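PDB 2VPZ: thiosulfate reductase from Thermus thermophilus, which probably acts as a molybdenum oxidoreductase on sulfur compounds such as polysulfide or thiosulfate, using a bis-molybdopterin guanine dinucleotide cofactor and a [4Fe-4S] cluster. Local coordinates for residues D665-P679 with V736-R748. Numbering follows the deposited sequence.
Sequences DYVMLVNQDGVKEGP and VNFVRLEKAERPR
Met668 and Glu742 pair through two backbone hydrogen bonds, Met668 N to Glu742 O (2.9 Å) and Glu742 N to Met668 O. Val670 and Arg740 form the next such pair, with bonds of similar length. These rungs join strands 666-671 and 738-744 as antiparallel neighbours. Past them, Gln672 N donates to Phe738 O (3.2 Å) along a more bent path. At the other end Ala744 N bonds only weakly to Tyr666 O. There a water accepts from Tyr666 N and donates to Ala744 O (2.6 Å), bridging the two backbones.

Charged groups lie on the face carrying Met668, Val670, Arg740 and Glu742. Lys676 NZ makes a salt bridge to Glu742 OE1, on the syn side of the carboxylate; the modelled 2.5 Å between these two atoms is shorter than usual and its exact value doubtful. Glu742 reaches it with an extended chain, CG anti to the backbone N (chi1 -177°). Its OE2 has a long salt bridge to Arg740. The Arg740 guanidinium in turn lays one face over Val670 CB. Near Tyr666, Lys743 NZ forms a looser salt bridge with Asp665 OD2 (3.5 Å), an oxygen also bonded by Lys662 N.

Apolar contacts occur on both faces. On one, Leu669 CB meets Val739 CG2 (3.6 Å), and Leu669 and Leu741 run side by side with their CD2 methyls touching. On the other, Pro747 CD sits over the Tyr666 ring, 3.6 Å from its centroid, in a CH-pi contact. Tyr666 OH bonds to Glu646. Pro747 CB also packs on Pro679 CG.

Residues 665-679 belong to the molybdopterin dinucleotide-binding domain. A type I beta turn, Asn671-Gly674, links 666-671 to 676-683 as a beta hairpin. Strand 619-624 flanks 738-744. Val693 and Ile695 of strand 692-696 cover the Leu669, Val739 and Leu741 face.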
# COMPACT_ATOMS: atom_id res chain seq x y z
N ASP A 665 21.57 19.82 -15.99
CA ASP A 665 22.63 20.81 -16.21
C ASP A 665 23.96 20.50 -15.56
O ASP A 665 24.05 19.70 -14.63
CB ASP A 665 22.19 22.21 -15.76
CG ASP A 665 21.05 22.81 -16.58
OD1 ASP A 665 20.66 22.18 -17.59
OD2 ASP A 665 20.56 23.91 -16.20
N TYR A 666 25.01 21.16 -16.05
CA TYR A 666 26.36 21.05 -15.53
C TYR A 666 26.75 22.41 -15.03
O TYR A 666 26.15 23.43 -15.39
CB TYR A 666 27.33 20.50 -16.55
CG TYR A 666 27.23 18.99 -16.59
CD1 TYR A 666 26.14 18.37 -17.20
CD2 TYR A 666 28.18 18.20 -15.93
CE1 TYR A 666 25.99 17.00 -17.16
CE2 TYR A 666 28.04 16.81 -15.87
CZ TYR A 666 26.94 16.22 -16.50
OH TYR A 666 26.79 14.84 -16.45
N VAL A 667 27.78 22.44 -14.20
CA VAL A 667 28.19 23.70 -13.58
C VAL A 667 29.67 23.64 -13.18
O VAL A 667 30.22 22.55 -13.00
CB VAL A 667 27.30 23.87 -12.28
CG1 VAL A 667 28.19 24.19 -11.08
CG2 VAL A 667 26.20 24.93 -12.47
N MET A 668 30.33 24.80 -13.09
CA MET A 668 31.71 24.84 -12.55
C MET A 668 31.53 25.36 -11.11
O MET A 668 30.66 26.20 -10.86
CB MET A 668 32.64 25.87 -13.25
CG MET A 668 32.95 25.67 -14.72
SD MET A 668 33.89 24.13 -15.06
CE MET A 668 35.45 24.42 -14.17
N LEU A 669 32.35 24.86 -10.18
CA LEU A 669 32.34 25.36 -8.79
C LEU A 669 33.59 26.30 -8.67
O LEU A 669 34.71 25.92 -8.99
CB LEU A 669 32.44 24.20 -7.75
CG LEU A 669 31.27 23.21 -7.80
CD1 LEU A 669 31.56 22.00 -6.91
CD2 LEU A 669 29.93 23.88 -7.38
N VAL A 670 33.35 27.54 -8.25
CA VAL A 670 34.44 28.50 -8.08
C VAL A 670 34.51 28.88 -6.57
O VAL A 670 33.48 29.21 -5.97
CB VAL A 670 34.20 29.79 -8.99
CG1 VAL A 670 35.51 30.59 -9.12
CG2 VAL A 670 33.68 29.35 -10.40
N ASN A 671 35.68 28.79 -5.94
CA ASN A 671 35.76 29.13 -4.52
C ASN A 671 36.08 30.62 -4.27
O ASN A 671 36.32 31.37 -5.22
CB ASN A 671 36.70 28.18 -3.70
CG ASN A 671 38.20 28.35 -4.04
OD1 ASN A 671 39.05 27.64 -3.47
ND2 ASN A 671 38.52 29.26 -4.94
N GLN A 672 36.03 31.04 -3.01
CA GLN A 672 36.29 32.43 -2.63
C GLN A 672 37.65 32.94 -3.17
O GLN A 672 37.83 34.15 -3.34
CB GLN A 672 36.16 32.60 -1.09
CG GLN A 672 37.30 31.99 -0.23
CD GLN A 672 37.27 30.47 -0.09
OE1 GLN A 672 38.32 29.80 -0.11
NE2 GLN A 672 36.07 29.90 0.08
N ASP A 673 38.57 32.03 -3.48
CA ASP A 673 39.89 32.39 -4.03
C ASP A 673 40.05 32.21 -5.57
O ASP A 673 41.18 32.17 -6.06
CB ASP A 673 41.03 31.62 -3.31
CG ASP A 673 41.10 31.91 -1.80
OD1 ASP A 673 41.00 33.10 -1.42
OD2 ASP A 673 41.24 30.96 -1.01
N GLY A 674 38.94 32.10 -6.30
CA GLY A 674 38.98 31.93 -7.73
C GLY A 674 39.26 30.56 -8.36
O GLY A 674 39.17 30.40 -9.59
N VAL A 675 39.61 29.55 -7.58
CA VAL A 675 39.87 28.22 -8.14
C VAL A 675 38.54 27.59 -8.64
O VAL A 675 37.51 27.60 -7.93
CB VAL A 675 40.61 27.24 -7.12
CG1 VAL A 675 40.87 25.88 -7.77
CG2 VAL A 675 41.95 27.86 -6.65
N LYS A 676 38.55 27.11 -9.90
CA LYS A 676 37.43 26.46 -10.61
C LYS A 676 37.60 24.94 -10.60
O LYS A 676 38.72 24.45 -10.80
CB LYS A 676 37.39 26.88 -12.09
CG LYS A 676 36.58 28.10 -12.44
CD LYS A 676 37.20 28.80 -13.65
CE LYS A 676 36.48 30.09 -14.01
NZ LYS A 676 35.24 29.84 -14.84
N GLU A 677 36.52 24.19 -10.39
CA GLU A 677 36.62 22.73 -10.43
C GLU A 677 35.71 22.06 -11.51
O GLU A 677 34.48 22.15 -11.44
CB GLU A 677 36.45 22.11 -9.01
CG GLU A 677 37.80 21.66 -8.40
CD GLU A 677 38.54 20.66 -9.30
OE1 GLU A 677 37.94 19.58 -9.54
OE2 GLU A 677 39.66 20.95 -9.77
N GLY A 678 36.41 21.48 -12.51
CA GLY A 678 35.86 20.77 -13.69
C GLY A 678 34.36 20.66 -13.69
O GLY A 678 33.84 20.57 -12.57
N PRO A 679 33.63 20.56 -14.85
CA PRO A 679 32.15 20.44 -14.83
C PRO A 679 31.49 19.29 -14.05
O PRO A 679 31.85 18.13 -14.28
CB PRO A 679 31.77 20.46 -16.33
CG PRO A 679 32.92 19.80 -17.03
CD PRO A 679 34.17 20.02 -16.10
N VAL A 736 35.26 25.31 6.02
CA VAL A 736 35.49 26.73 6.18
C VAL A 736 35.60 27.39 4.76
O VAL A 736 35.75 28.61 4.62
CB VAL A 736 36.77 26.75 7.12
CG1 VAL A 736 37.92 27.46 6.49
CG2 VAL A 736 36.42 27.16 8.55
N ASN A 737 35.47 26.56 3.72
CA ASN A 737 35.52 27.03 2.32
C ASN A 737 34.11 27.28 1.77
O ASN A 737 33.16 26.58 2.12
CB ASN A 737 36.28 26.03 1.43
CG ASN A 737 37.78 25.96 1.76
OD1 ASN A 737 38.58 26.78 1.28
ND2 ASN A 737 38.16 25.00 2.61
N PHE A 738 34.00 28.31 0.94
CA PHE A 738 32.76 28.74 0.31
C PHE A 738 32.94 28.62 -1.20
O PHE A 738 34.03 28.85 -1.74
CB PHE A 738 32.43 30.18 0.75
CG PHE A 738 32.47 30.40 2.27
CD1 PHE A 738 33.39 31.29 2.83
CD2 PHE A 738 31.60 29.71 3.12
CE1 PHE A 738 33.45 31.48 4.24
CE2 PHE A 738 31.64 29.88 4.54
CZ PHE A 738 32.57 30.77 5.09
N VAL A 739 31.86 28.24 -1.87
CA VAL A 739 31.87 28.01 -3.30
C VAL A 739 30.61 28.60 -3.98
O VAL A 739 29.55 28.68 -3.34
CB VAL A 739 31.95 26.46 -3.51
CG1 VAL A 739 30.54 25.86 -3.59
CG2 VAL A 739 32.80 26.13 -4.70
N ARG A 740 30.72 29.05 -5.23
CA ARG A 740 29.57 29.55 -6.00
C ARG A 740 29.48 28.78 -7.33
O ARG A 740 30.48 28.25 -7.81
CB ARG A 740 29.65 31.05 -6.23
CG ARG A 740 30.71 31.38 -7.18
CD ARG A 740 31.03 32.83 -7.20
NE ARG A 740 31.36 33.11 -8.57
CZ ARG A 740 32.58 33.32 -9.00
NH1 ARG A 740 33.57 33.30 -8.14
NH2 ARG A 740 32.81 33.51 -10.30
N LEU A 741 28.28 28.71 -7.92
CA LEU A 741 28.06 27.95 -9.15
C LEU A 741 27.89 28.80 -10.43
O LEU A 741 27.10 29.75 -10.45
CB LEU A 741 26.88 26.96 -8.99
CG LEU A 741 26.14 26.47 -7.72
CD1 LEU A 741 25.42 25.20 -8.19
CD2 LEU A 741 27.01 26.16 -6.47
N GLU A 742 28.60 28.41 -11.48
CA GLU A 742 28.64 29.09 -12.77
C GLU A 742 28.21 28.10 -13.87
O GLU A 742 28.82 27.04 -14.01
CB GLU A 742 30.08 29.57 -12.98
CG GLU A 742 30.43 30.39 -14.23
CD GLU A 742 31.93 30.78 -14.27
OE1 GLU A 742 32.73 30.05 -14.91
OE2 GLU A 742 32.28 31.81 -13.64
N LYS A 743 27.15 28.42 -14.62
CA LYS A 743 26.64 27.55 -15.70
C LYS A 743 27.77 27.09 -16.67
O LYS A 743 28.58 27.90 -17.13
CB LYS A 743 25.52 28.26 -16.49
CG LYS A 743 24.19 27.48 -16.66
CD LYS A 743 24.34 26.04 -17.19
CE LYS A 743 23.13 25.60 -18.06
NZ LYS A 743 21.94 26.54 -18.07
N ALA A 744 27.81 25.80 -16.98
CA ALA A 744 28.84 25.23 -17.85
C ALA A 744 28.21 24.27 -18.87
O ALA A 744 27.04 23.94 -18.75
CB ALA A 744 29.89 24.48 -16.97
N GLU A 745 28.99 23.84 -19.87
CA GLU A 745 28.53 22.89 -20.90
C GLU A 745 28.63 21.45 -20.41
O GLU A 745 29.52 21.13 -19.62
CB GLU A 745 29.42 22.92 -22.17
CG GLU A 745 29.59 24.24 -22.94
CD GLU A 745 28.39 24.59 -23.85
OE1 GLU A 745 27.43 23.78 -23.92
OE2 GLU A 745 28.43 25.68 -24.48
N ARG A 746 27.75 20.57 -20.90
CA ARG A 746 27.84 19.14 -20.58
C ARG A 746 29.29 18.71 -21.05
O ARG A 746 29.77 19.19 -22.09
CB ARG A 746 26.75 18.32 -21.33
CG ARG A 746 27.29 17.15 -22.21
CD ARG A 746 26.25 16.04 -22.60
NE ARG A 746 25.59 15.35 -21.48
CZ ARG A 746 26.13 14.50 -20.60
NH1 ARG A 746 27.41 14.17 -20.66
NH2 ARG A 746 25.37 13.96 -19.64
N PRO A 747 29.99 17.83 -20.30
CA PRO A 747 31.33 17.43 -20.75
C PRO A 747 31.35 16.34 -21.85
O PRO A 747 30.43 15.53 -21.94
CB PRO A 747 32.02 16.97 -19.47
CG PRO A 747 30.89 16.34 -18.70
CD PRO A 747 29.71 17.29 -18.96
N ARG A 748 32.38 16.33 -22.70
CA ARG A 748 32.50 15.32 -23.75
C ARG A 748 33.66 14.42 -23.29
O ARG A 748 34.81 14.84 -23.20
CB ARG A 748 32.68 16.02 -25.12
CG ARG A 748 31.40 16.87 -25.54
CD ARG A 748 31.72 18.15 -26.40
NE ARG A 748 30.82 19.31 -26.24
CZ ARG A 748 31.05 20.39 -25.49
NH1 ARG A 748 32.17 20.50 -24.79
NH2 ARG A 748 30.16 21.39 -25.44
O HOH W 1 24.90 22.38 -18.80